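Local atomic coordinates of RNA polymerase II subunit B1 CTD phosphatase RTR1 (Saccharomyces cerevisiae, PDB entry 5C2Y), a protein that dephosphorylates the repetitive C-terminal domain of RNA polymerase II and so regulates the polymerase as its phosphorylation pattern changes during transcription. Residues A[23-28]-A[139-144]; A[78-83]-A[162-167]; A[129-134]-A[158-163]. One frame throughout, in Å; residues are numbered along the deposited sequence.

Contact 1 of 3, residues A[23-28]-A[139-144]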
loop_
_atom_site.group_PDB
_atom_site.type_symbol
_atom_site.label_atom_id
_atom_site.label_comp_id
_atom_site.label_asym_id
_atom_site.label_seq_id
_atom_site.Cartn_x
_atom_site.Cartn_y
_atom_site.Cartn_z
ATOM N N HIS A 23 -3.982 -25.265 -0.594
ATOM C CA HIS A 23 -2.816 -25.518 -1.428
ATOM C C HIS A 23 -1.738 -24.448 -1.303
ATOM O O HIS A 23 -2.021 -23.297 -1.006
ATOM C CB HIS A 23 -3.236 -25.650 -2.890
ATOM C CG HIS A 23 -4.014 -26.895 -3.188
ATOM N ND1 HIS A 23 -3.430 -28.145 -3.238
ATOM C CD2 HIS A 23 -5.328 -27.084 -3.458
ATOM C CE1 HIS A 23 -4.352 -29.047 -3.525
ATOM N NE2 HIS A 23 -5.511 -28.432 -3.662
ATOM N N ARG A 24 -0.495 -24.852 -1.526
ATOM C CA ARG A 24 0.608 -23.917 -1.624
ATOM C C ARG A 24 0.451 -23.074 -2.886
ATOM O O ARG A 24 0.723 -21.868 -2.876
ATOM C CB ARG A 24 1.952 -24.657 -1.647
ATOM C CG ARG A 24 2.584 -24.846 -0.276
ATOM C CD ARG A 24 3.989 -25.448 -0.337
ATOM N NE ARG A 24 4.979 -24.527 -0.878
ATOM C CZ ARG A 24 5.490 -24.619 -2.103
ATOM N NH1 ARG A 24 5.102 -25.599 -2.917
ATOM N NH2 ARG A 24 6.395 -23.734 -2.512
ATOM N N GLN A 25 0.002 -23.710 -3.967
ATOM C CA GLN A 25 -0.008 -23.080 -5.282
ATOM C C GLN A 25 -1.384 -22.618 -5.760
ATOM O O GLN A 25 -2.256 -23.437 -6.083
ATOM C CB GLN A 25 0.571 -24.032 -6.309
ATOM C CG GLN A 25 0.630 -23.464 -7.689
ATOM C CD GLN A 25 1.555 -22.298 -7.759
ATOM O OE1 GLN A 25 2.703 -22.387 -7.325
ATOM N NE2 GLN A 25 1.069 -21.182 -8.298
ATOM N N LEU A 26 -1.544 -21.293 -5.839
ATOM C CA LEU A 26 -2.780 -20.652 -6.280
ATOM C C LEU A 26 -2.972 -20.659 -7.794
ATOM O O LEU A 26 -2.019 -20.542 -8.549
ATOM C CB LEU A 26 -2.824 -19.200 -5.802
ATOM C CG LEU A 26 -2.953 -18.865 -4.323
ATOM C CD1 LEU A 26 -2.703 -17.387 -4.155
ATOM C CD2 LEU A 26 -4.310 -19.252 -3.775
ATOM N N SER A 27 -4.224 -20.769 -8.226
ATOM C CA SER A 27 -4.597 -20.485 -9.609
ATOM C C SER A 27 -4.555 -18.984 -9.906
ATOM O O SER A 27 -4.647 -18.156 -8.987
ATOM C CB SER A 27 -5.991 -20.998 -9.877
ATOM O OG SER A 27 -6.915 -20.177 -9.177
ATOM N N MET A 28 -4.456 -18.627 -11.184
ATOM C CA MET A 28 -4.488 -17.214 -11.573
ATOM C C MET A 28 -5.743 -16.512 -11.100
ATOM O O MET A 28 -5.692 -15.364 -10.656
ATOM C CB MET A 28 -4.391 -17.070 -13.073
ATOM C CG MET A 28 -3.132 -17.608 -13.640
ATOM S SD MET A 28 -3.010 -16.953 -15.291
ATOM C CE MET A 28 -1.310 -17.378 -15.692
ATOM N N ALA A 139 2.075 -16.614 -8.737
ATOM C CA ALA A 139 3.439 -17.127 -8.847
ATOM C C ALA A 139 4.196 -17.144 -7.502
ATOM O O ALA A 139 5.204 -17.825 -7.356
ATOM C CB ALA A 139 4.207 -16.313 -9.865
ATOM N N ARG A 140 3.709 -16.399 -6.520
ATOM C CA ARG A 140 4.354 -16.360 -5.213
ATOM C C ARG A 140 3.834 -17.471 -4.329
ATOM O O ARG A 140 3.142 -17.208 -3.331
ATOM C CB ARG A 140 4.120 -15.004 -4.548
ATOM C CG ARG A 140 4.409 -13.839 -5.471
ATOM C CD ARG A 140 4.001 -12.519 -4.856
ATOM N NE ARG A 140 4.305 -11.432 -5.779
ATOM C CZ ARG A 140 4.338 -10.149 -5.446
ATOM N NH1 ARG A 140 4.070 -9.778 -4.200
ATOM N NH2 ARG A 140 4.647 -9.237 -6.364
ATOM N N THR A 141 4.169 -18.705 -4.703
ATOM C CA THR A 141 3.681 -19.892 -4.010
ATOM C C THR A 141 3.823 -19.817 -2.503
ATOM O O THR A 141 4.903 -19.535 -1.983
ATOM C CB THR A 141 4.411 -21.156 -4.455
ATOM O OG1 THR A 141 4.484 -21.209 -5.885
ATOM C CG2 THR A 141 3.672 -22.369 -3.940
ATOM N N GLY A 142 2.727 -20.067 -1.801
ATOM C CA GLY A 142 2.773 -20.136 -0.362
ATOM C C GLY A 142 2.645 -18.850 0.425
ATOM O O GLY A 142 2.350 -18.928 1.619
ATOM N N VAL A 143 2.835 -17.679 -0.199
ATOM C CA VAL A 143 2.826 -16.415 0.567
ATOM C C VAL A 143 1.490 -16.094 1.212
ATOM O O VAL A 143 1.378 -15.098 1.912
ATOM C CB VAL A 143 3.196 -15.167 -0.277
ATOM C CG1 VAL A 143 4.547 -15.336 -0.961
ATOM C CG2 VAL A 143 2.091 -14.830 -1.264
ATOM N N HIS A 144 0.482 -16.927 0.979
ATOM C CA HIS A 144 -0.855 -16.677 1.503
ATOM C C HIS A 144 -1.186 -17.616 2.656
ATOM O O HIS A 144 -2.239 -17.490 3.291
ATOM C CB HIS A 144 -1.886 -16.846 0.397
ATOM C CG HIS A 144 -1.946 -18.236 -0.142
ATOM N ND1 HIS A 144 -1.125 -18.677 -1.159
ATOM C CD2 HIS A 144 -2.705 -19.298 0.216
ATOM C CE1 HIS A 144 -1.392 -19.945 -1.415
ATOM N NE2 HIS A 144 -2.347 -20.343 -0.595
#
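The imidazole of His144 enters the bend of loop 23-28 with its edge to the backbone and one face to Leu26. At the edge, NE2 gives a hydrogen bond of 3.0 Å to His23 O, near the ring plane though bent (135° at the hydrogen), while CE1 lies beside Arg24 O. The isobutyl group of Leu26 lies over one face, offset toward the rim, its CD2 4.0 Å from the ring centroid in a CH-pi contact. CG of His144 sits between its own backbone N and carbonyl carbon (chi1 63°), a setting that brings NE2 to His23 O and one face against Leu26. With an alanine at this place His23 O would probably lose its imidazole donor and a gap would open beside Leu26. Thr141 divides its two branches. Its CG2 lies over one guanidinium face of Arg24, 3.4 Å from NH2, and its OG1 donates to Gln25 OE1 at 2.6 Å, the two side chains meeting at about a right angle. In the backbone, Gly142 N, in the type II turn from Arg140 to Val143, bonds Arg24 O at 2.9 Å. Donation from NE2 here and, weakly, to Phe20 O is consistent with a proton on NE2, joining two irregular loops mainly through backbone carbonyls.

Contact 2 of 3, residues A[78-83]-A[162-167]. With ZN (zinc ion), chain C.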
loop_
_atom_site.group_PDB
_atom_site.type_symbol
_atom_site.label_atom_id
_atom_site.label_comp_id
_atom_site.label_asym_id
_atom_site.label_seq_id
_atom_site.Cartn_x
_atom_site.Cartn_y
_atom_site.Cartn_z
ATOM N N CYS A 78 -6.587 9.852 0.555
ATOM C CA CYS A 78 -5.148 9.912 0.273
ATOM C C CYS A 78 -4.656 8.576 -0.289
ATOM O O CYS A 78 -5.089 7.511 0.136
ATOM C CB CYS A 78 -4.386 10.270 1.548
ATOM S SG CYS A 78 -2.619 10.563 1.366
ATOM N N GLY A 79 -3.769 8.618 -1.267
ATOM C CA GLY A 79 -3.354 7.387 -1.919
ATOM C C GLY A 79 -2.674 6.395 -0.998
ATOM O O GLY A 79 -2.801 5.178 -1.187
ATOM N N TYR A 80 -1.954 6.909 0.002
ATOM C CA TYR A 80 -1.156 6.078 0.904
ATOM C C TYR A 80 -2.075 5.325 1.859
ATOM O O TYR A 80 -2.900 5.946 2.525
ATOM C CB TYR A 80 -0.169 6.962 1.671
ATOM C CG TYR A 80 0.965 6.260 2.411
ATOM C CD1 TYR A 80 1.726 5.276 1.798
ATOM C CD2 TYR A 80 1.306 6.634 3.699
ATOM C CE1 TYR A 80 2.778 4.675 2.455
ATOM C CE2 TYR A 80 2.347 6.036 4.367
ATOM C CZ TYR A 80 3.080 5.060 3.742
ATOM O OH TYR A 80 4.122 4.474 4.418
ATOM N N PRO A 81 -1.939 3.991 1.945
ATOM C CA PRO A 81 -2.960 3.256 2.712
ATOM C C PRO A 81 -2.993 3.512 4.229
ATOM O O PRO A 81 -3.956 3.077 4.861
ATOM C CB PRO A 81 -2.623 1.782 2.425
ATOM C CG PRO A 81 -1.942 1.801 1.109
ATOM C CD PRO A 81 -1.129 3.089 1.114
ATOM N N LEU A 82 -2.008 4.204 4.800
ATOM C CA LEU A 82 -2.031 4.466 6.243
ATOM C C LEU A 82 -2.793 5.742 6.552
ATOM O O LEU A 82 -3.091 6.013 7.709
ATOM C CB LEU A 82 -0.610 4.557 6.816
ATOM C CG LEU A 82 0.271 3.300 6.942
ATOM C CD1 LEU A 82 1.718 3.642 7.206
ATOM C CD2 LEU A 82 -0.216 2.386 8.028
ATOM N N CYS A 83 -3.121 6.520 5.524
ATOM C CA CYS A 83 -3.709 7.847 5.714
ATOM C C CYS A 83 -5.202 7.872 5.499
ATOM O O CYS A 83 -5.686 7.385 4.483
ATOM C CB CYS A 83 -3.076 8.856 4.762
ATOM S SG CYS A 83 -3.744 10.521 4.955
ATOM N N LEU A 162 9.564 0.976 4.998
ATOM C CA LEU A 162 8.765 2.179 4.822
ATOM C C LEU A 162 9.659 3.403 4.858
ATOM O O LEU A 162 10.695 3.398 5.513
ATOM C CB LEU A 162 7.677 2.291 5.897
ATOM C CG LEU A 162 6.705 1.123 6.000
ATOM C CD1 LEU A 162 5.462 1.570 6.727
ATOM C CD2 LEU A 162 6.371 0.593 4.619
ATOM N N PHE A 163 9.249 4.455 4.157
ATOM C CA PHE A 163 10.061 5.657 4.083
ATOM C C PHE A 163 10.246 6.180 5.484
ATOM O O PHE A 163 11.354 6.550 5.883
ATOM C CB PHE A 163 9.414 6.701 3.180
ATOM C CG PHE A 163 10.212 7.963 3.032
ATOM C CD1 PHE A 163 11.586 7.931 2.970
ATOM C CD2 PHE A 163 9.577 9.188 2.916
ATOM C CE1 PHE A 163 12.308 9.105 2.821
ATOM C CE2 PHE A 163 10.293 10.354 2.764
ATOM C CZ PHE A 163 11.652 10.313 2.715
ATOM N N GLU A 164 9.169 6.158 6.255
ATOM C CA GLU A 164 9.219 6.748 7.579
ATOM C C GLU A 164 10.030 5.883 8.545
ATOM O O GLU A 164 10.369 6.333 9.623
ATOM C CB GLU A 164 7.799 7.017 8.110
ATOM C CG GLU A 164 6.850 5.840 8.073
ATOM C CD GLU A 164 6.162 5.626 6.727
ATOM O OE1 GLU A 164 4.911 5.696 6.675
ATOM O OE2 GLU A 164 6.871 5.350 5.733
ATOM N N GLU A 165 10.384 4.664 8.146
ATOM C CA GLU A 165 11.337 3.872 8.921
ATOM C C GLU A 165 12.744 4.408 8.726
ATOM O O GLU A 165 13.556 4.376 9.641
ATOM C CB GLU A 165 11.305 2.397 8.528
ATOM C CG GLU A 165 10.004 1.694 8.828
ATOM C CD GLU A 165 10.027 0.199 8.475
ATOM O OE1 GLU A 165 10.890 -0.227 7.689
ATOM O OE2 GLU A 165 9.158 -0.549 8.976
ATOM N N LEU A 166 13.052 4.888 7.526
ATOM C CA LEU A 166 14.383 5.436 7.292
ATOM C C LEU A 166 14.538 6.807 7.953
ATOM O O LEU A 166 15.552 7.095 8.569
ATOM C CB LEU A 166 14.688 5.527 5.793
ATOM C CG LEU A 166 14.989 4.208 5.063
ATOM C CD1 LEU A 166 15.593 4.509 3.712
ATOM C CD2 LEU A 166 15.880 3.246 5.849
ATOM N N LEU A 167 13.532 7.659 7.820
ATOM C CA LEU A 167 13.540 8.943 8.501
ATOM C C LEU A 167 13.829 8.816 9.992
ATOM O O LEU A 167 14.715 9.486 10.521
ATOM C CB LEU A 167 12.201 9.634 8.302
ATOM C CG LEU A 167 11.897 9.975 6.852
ATOM C CD1 LEU A 167 10.711 10.898 6.833
ATOM C CD2 LEU A 167 13.110 10.621 6.187
HETATM ZN ZN ZN C . -2.230 11.343 3.566
#
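Tyr80 and Glu164 approach from opposite directions and meet through a single polar bond: Tyr80 OH donates to Glu164 OE1 at 2.7 Å. The carboxylate oxygen lies at the edge of the phenol ring, in its plane, and receives the hydroxyl on its syn side, with the ring and carboxylate planes 37° apart. Glu164 reaches this position by a folded route, its CG set between backbone N and carbonyl carbon (chi1 52°) and the chain bent again at chi2.

Apolar contacts flank the bond. CD1 of Leu162, the residue in N-cap position before helix 163-170, lies 3.9 Å from Tyr80 OH, and CD1 of Leu82 comes within 3.8 Å of Glu164 OE1. The two leucine methyls, Leu82 CD1 and Leu162 CD1, are 4.3 Å apart. From helix 50-56, Leu53 packs on both Tyr80 and Leu82, and Glu50 on Glu164.

Metal coordination draws the two ends of segment 78-83 together on one zinc ion, with Cys78 SG at 2.4 Å and Cys83 SG at 2.2 Å. Cys117 and His121 complete this site of three cysteines and a histidine, in what is predicted to be an RTR1-type zinc finger. The type I turn from Tyr80 to Cys83, which ends on the second ligand, is closed by Cys83 N bonding Tyr80 O. The Tyr80 ring also meets that of His121.

Tyr80 thus belongs to the second shell of the zinc site, and the hydroxyl of this buried residue carries the link from the zinc loop to helix 163-170. The neighbouring methyls may limit water at the bond, though Glu164 remains partly exposed.

Contact 3 of 3, residues A[129-134]-A[158-163]. With SO4 (sulfate ion), chain D.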
loop_
_atom_site.group_PDB
_atom_site.type_symbol
_atom_site.label_atom_id
_atom_site.label_comp_id
_atom_site.label_asym_id
_atom_site.label_seq_id
_atom_site.Cartn_x
_atom_site.Cartn_y
_atom_site.Cartn_z
ATOM N N GLN A 129 5.970 1.669 -3.105
ATOM C CA GLN A 129 5.591 1.030 -4.356
ATOM C C GLN A 129 6.737 0.455 -5.201
ATOM O O GLN A 129 6.608 -0.634 -5.783
ATOM C CB GLN A 129 4.822 2.021 -5.207
ATOM C CG GLN A 129 4.449 1.455 -6.565
ATOM C CD GLN A 129 3.953 2.519 -7.503
ATOM O OE1 GLN A 129 4.488 3.628 -7.522
ATOM N NE2 GLN A 129 2.925 2.203 -8.282
ATOM N N VAL A 130 7.848 1.182 -5.285
ATOM C CA VAL A 130 8.944 0.794 -6.164
ATOM C C VAL A 130 9.718 -0.401 -5.606
ATOM O O VAL A 130 10.586 -0.963 -6.273
ATOM C CB VAL A 130 9.911 1.972 -6.388
ATOM C CG1 VAL A 130 9.166 3.150 -7.023
ATOM C CG2 VAL A 130 10.529 2.385 -5.071
ATOM N N GLN A 131 9.403 -0.791 -4.379
ATOM C CA GLN A 131 10.041 -1.954 -3.778
ATOM C C GLN A 131 9.225 -3.218 -3.993
ATOM O O GLN A 131 9.636 -4.302 -3.576
ATOM C CB GLN A 131 10.229 -1.758 -2.287
ATOM C CG GLN A 131 11.092 -0.605 -1.893
ATOM C CD GLN A 131 11.200 -0.513 -0.388
ATOM O OE1 GLN A 131 11.550 -1.502 0.276
ATOM N NE2 GLN A 131 10.864 0.659 0.172
ATOM N N LEU A 132 8.055 -3.072 -4.608
ATOM C CA LEU A 132 7.142 -4.182 -4.733
ATOM C C LEU A 132 7.543 -5.032 -5.918
ATOM O O LEU A 132 7.964 -4.520 -6.942
ATOM C CB LEU A 132 5.709 -3.686 -4.889
ATOM C CG LEU A 132 4.978 -3.107 -3.675
ATOM C CD1 LEU A 132 3.661 -2.492 -4.114
ATOM C CD2 LEU A 132 4.749 -4.170 -2.610
ATOM N N SER A 133 7.391 -6.339 -5.794
ATOM C CA SER A 133 7.782 -7.221 -6.866
ATOM C C SER A 133 6.831 -7.179 -8.033
ATOM O O SER A 133 5.617 -7.098 -7.837
ATOM C CB SER A 133 7.854 -8.640 -6.367
ATOM O OG SER A 133 7.894 -9.495 -7.493
ATOM N N ASP A 134 7.371 -7.287 -9.249
ATOM C CA ASP A 134 6.549 -7.433 -10.461
ATOM C C ASP A 134 6.040 -8.869 -10.676
ATOM O O ASP A 134 5.289 -9.154 -11.610
ATOM C CB ASP A 134 7.335 -6.992 -11.695
ATOM C CG ASP A 134 7.731 -5.549 -11.635
ATOM O OD1 ASP A 134 6.877 -4.681 -11.936
ATOM O OD2 ASP A 134 8.902 -5.287 -11.280
ATOM N N PHE A 158 9.938 -10.580 0.465
ATOM C CA PHE A 158 8.942 -9.552 0.227
ATOM C C PHE A 158 8.988 -8.502 1.315
ATOM O O PHE A 158 8.016 -7.789 1.548
ATOM C CB PHE A 158 7.559 -10.182 0.112
ATOM C CG PHE A 158 7.435 -11.100 -1.065
ATOM C CD1 PHE A 158 7.526 -10.595 -2.353
ATOM C CD2 PHE A 158 7.275 -12.459 -0.889
ATOM C CE1 PHE A 158 7.439 -11.432 -3.449
ATOM C CE2 PHE A 158 7.186 -13.303 -1.979
ATOM C CZ PHE A 158 7.267 -12.789 -3.265
ATOM N N LYS A 159 10.140 -8.420 1.973
ATOM C CA LYS A 159 10.468 -7.301 2.847
ATOM C C LYS A 159 10.227 -5.985 2.132
ATOM O O LYS A 159 10.623 -5.811 0.970
ATOM C CB LYS A 159 11.929 -7.377 3.308
ATOM C CG LYS A 159 12.368 -6.255 4.234
ATOM C CD LYS A 159 13.654 -6.617 4.972
ATOM C CE LYS A 159 13.961 -5.578 6.036
ATOM N NZ LYS A 159 13.971 -6.164 7.401
ATOM N N VAL A 160 9.556 -5.079 2.838
ATOM C CA VAL A 160 9.346 -3.720 2.387
ATOM C C VAL A 160 9.796 -2.822 3.519
ATOM O O VAL A 160 9.452 -3.073 4.665
ATOM C CB VAL A 160 7.867 -3.442 2.027
ATOM C CG1 VAL A 160 7.699 -2.034 1.558
ATOM C CG2 VAL A 160 7.402 -4.371 0.927
ATOM N N THR A 161 10.599 -1.812 3.205
ATOM C CA THR A 161 11.013 -0.811 4.181
ATOM C C THR A 161 10.203 0.460 3.960
ATOM O O THR A 161 10.159 0.979 2.845
ATOM C CB THR A 161 12.518 -0.464 4.063
ATOM O OG1 THR A 161 13.323 -1.592 4.430
ATOM C CG2 THR A 161 12.858 0.698 4.950
ATOM N N LEU A 162 9.564 0.976 4.998
ATOM C CA LEU A 162 8.765 2.179 4.822
ATOM C C LEU A 162 9.659 3.403 4.858
ATOM O O LEU A 162 10.695 3.398 5.513
ATOM C CB LEU A 162 7.677 2.291 5.897
ATOM C CG LEU A 162 6.705 1.123 6.000
ATOM C CD1 LEU A 162 5.462 1.570 6.727
ATOM C CD2 LEU A 162 6.371 0.593 4.619
ATOM N N PHE A 163 9.249 4.455 4.157
ATOM C CA PHE A 163 10.061 5.657 4.083
ATOM C C PHE A 163 10.246 6.180 5.484
ATOM O O PHE A 163 11.354 6.550 5.883
ATOM C CB PHE A 163 9.414 6.701 3.180
ATOM C CG PHE A 163 10.212 7.963 3.032
ATOM C CD1 PHE A 163 11.586 7.931 2.970
ATOM C CD2 PHE A 163 9.577 9.188 2.916
ATOM C CE1 PHE A 163 12.308 9.105 2.821
ATOM C CE2 PHE A 163 10.293 10.354 2.764
ATOM C CZ PHE A 163 11.652 10.313 2.715
HETATM S S SO4 D . 10.343 -6.051 9.331
HETATM O O1 SO4 D . 10.525 -4.962 10.292
HETATM O O2 SO4 D . 10.766 -5.610 8.005
HETATM O O3 SO4 D . 8.931 -6.433 9.324
HETATM O O4 SO4 D . 11.131 -7.216 9.724
#
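The end of helix 119-129 runs into a type I beta turn, Gln129 to Leu132, and the third residue of that turn, Gln131, grips the extended connection between helices 151-157 and 163-170. Its amide pairs with both backbone groups of Thr161: Thr161 N donates to Gln131 OE1 at 3.1 Å in an almost straight bond (177°), and Gln131 NE2 donates to Thr161 O at 2.8 Å, in the carbonyl plane and on a lone pair. The chain of Gln131 runs out extended beyond CG (chi2 180°), which carries the amide across to the neighbouring backbone, and the paired bonds fix its flip, with NE2 also bonded to Phe127 O.

Apolar contacts continue along the pair of segments. Leu132 CD2 lies 4.4 Å from Val160 CG2, and Ser133 CB meets the edge of the Phe158 ring at CE1, 4.1 Å away; the Ser133 hydroxyl is bonded to Glu135 N. Lys159 offers its amine to a sulfate ion, probably from the crystallisation liquor, through a weak bond.

Val160 packs on Tyr128 of helix 119-129 and Leu132 on Pro62 and Tyr65 of helix 62-74, which places the contact beside both helices, just before helix 163-170 begins.

In the fold
Together the three contacts illustrate how a chain with helices but no strands can be joined largely through loops. Contact 1 is peripheral, its centre about 20 Å from that of the chain, whereas the centres of contacts 2 and 3 lie about 9 Å from it; all three are only partly buried. Contacts 2 and 3 end on the same stretch, contact 3 gripping Thr161 and contact 2 using Leu162 and Glu164 just after it. Contact 3 also touches contact 1, where Arg140 and Val143 pack on Phe158. Chemistry differs with place: imidazole, hydroxyl and backbone donors join loops in contact 1, phenol meets carboxylate beside the metal site in contact 2, and a side-chain amide pairs with the backbone in contact 3.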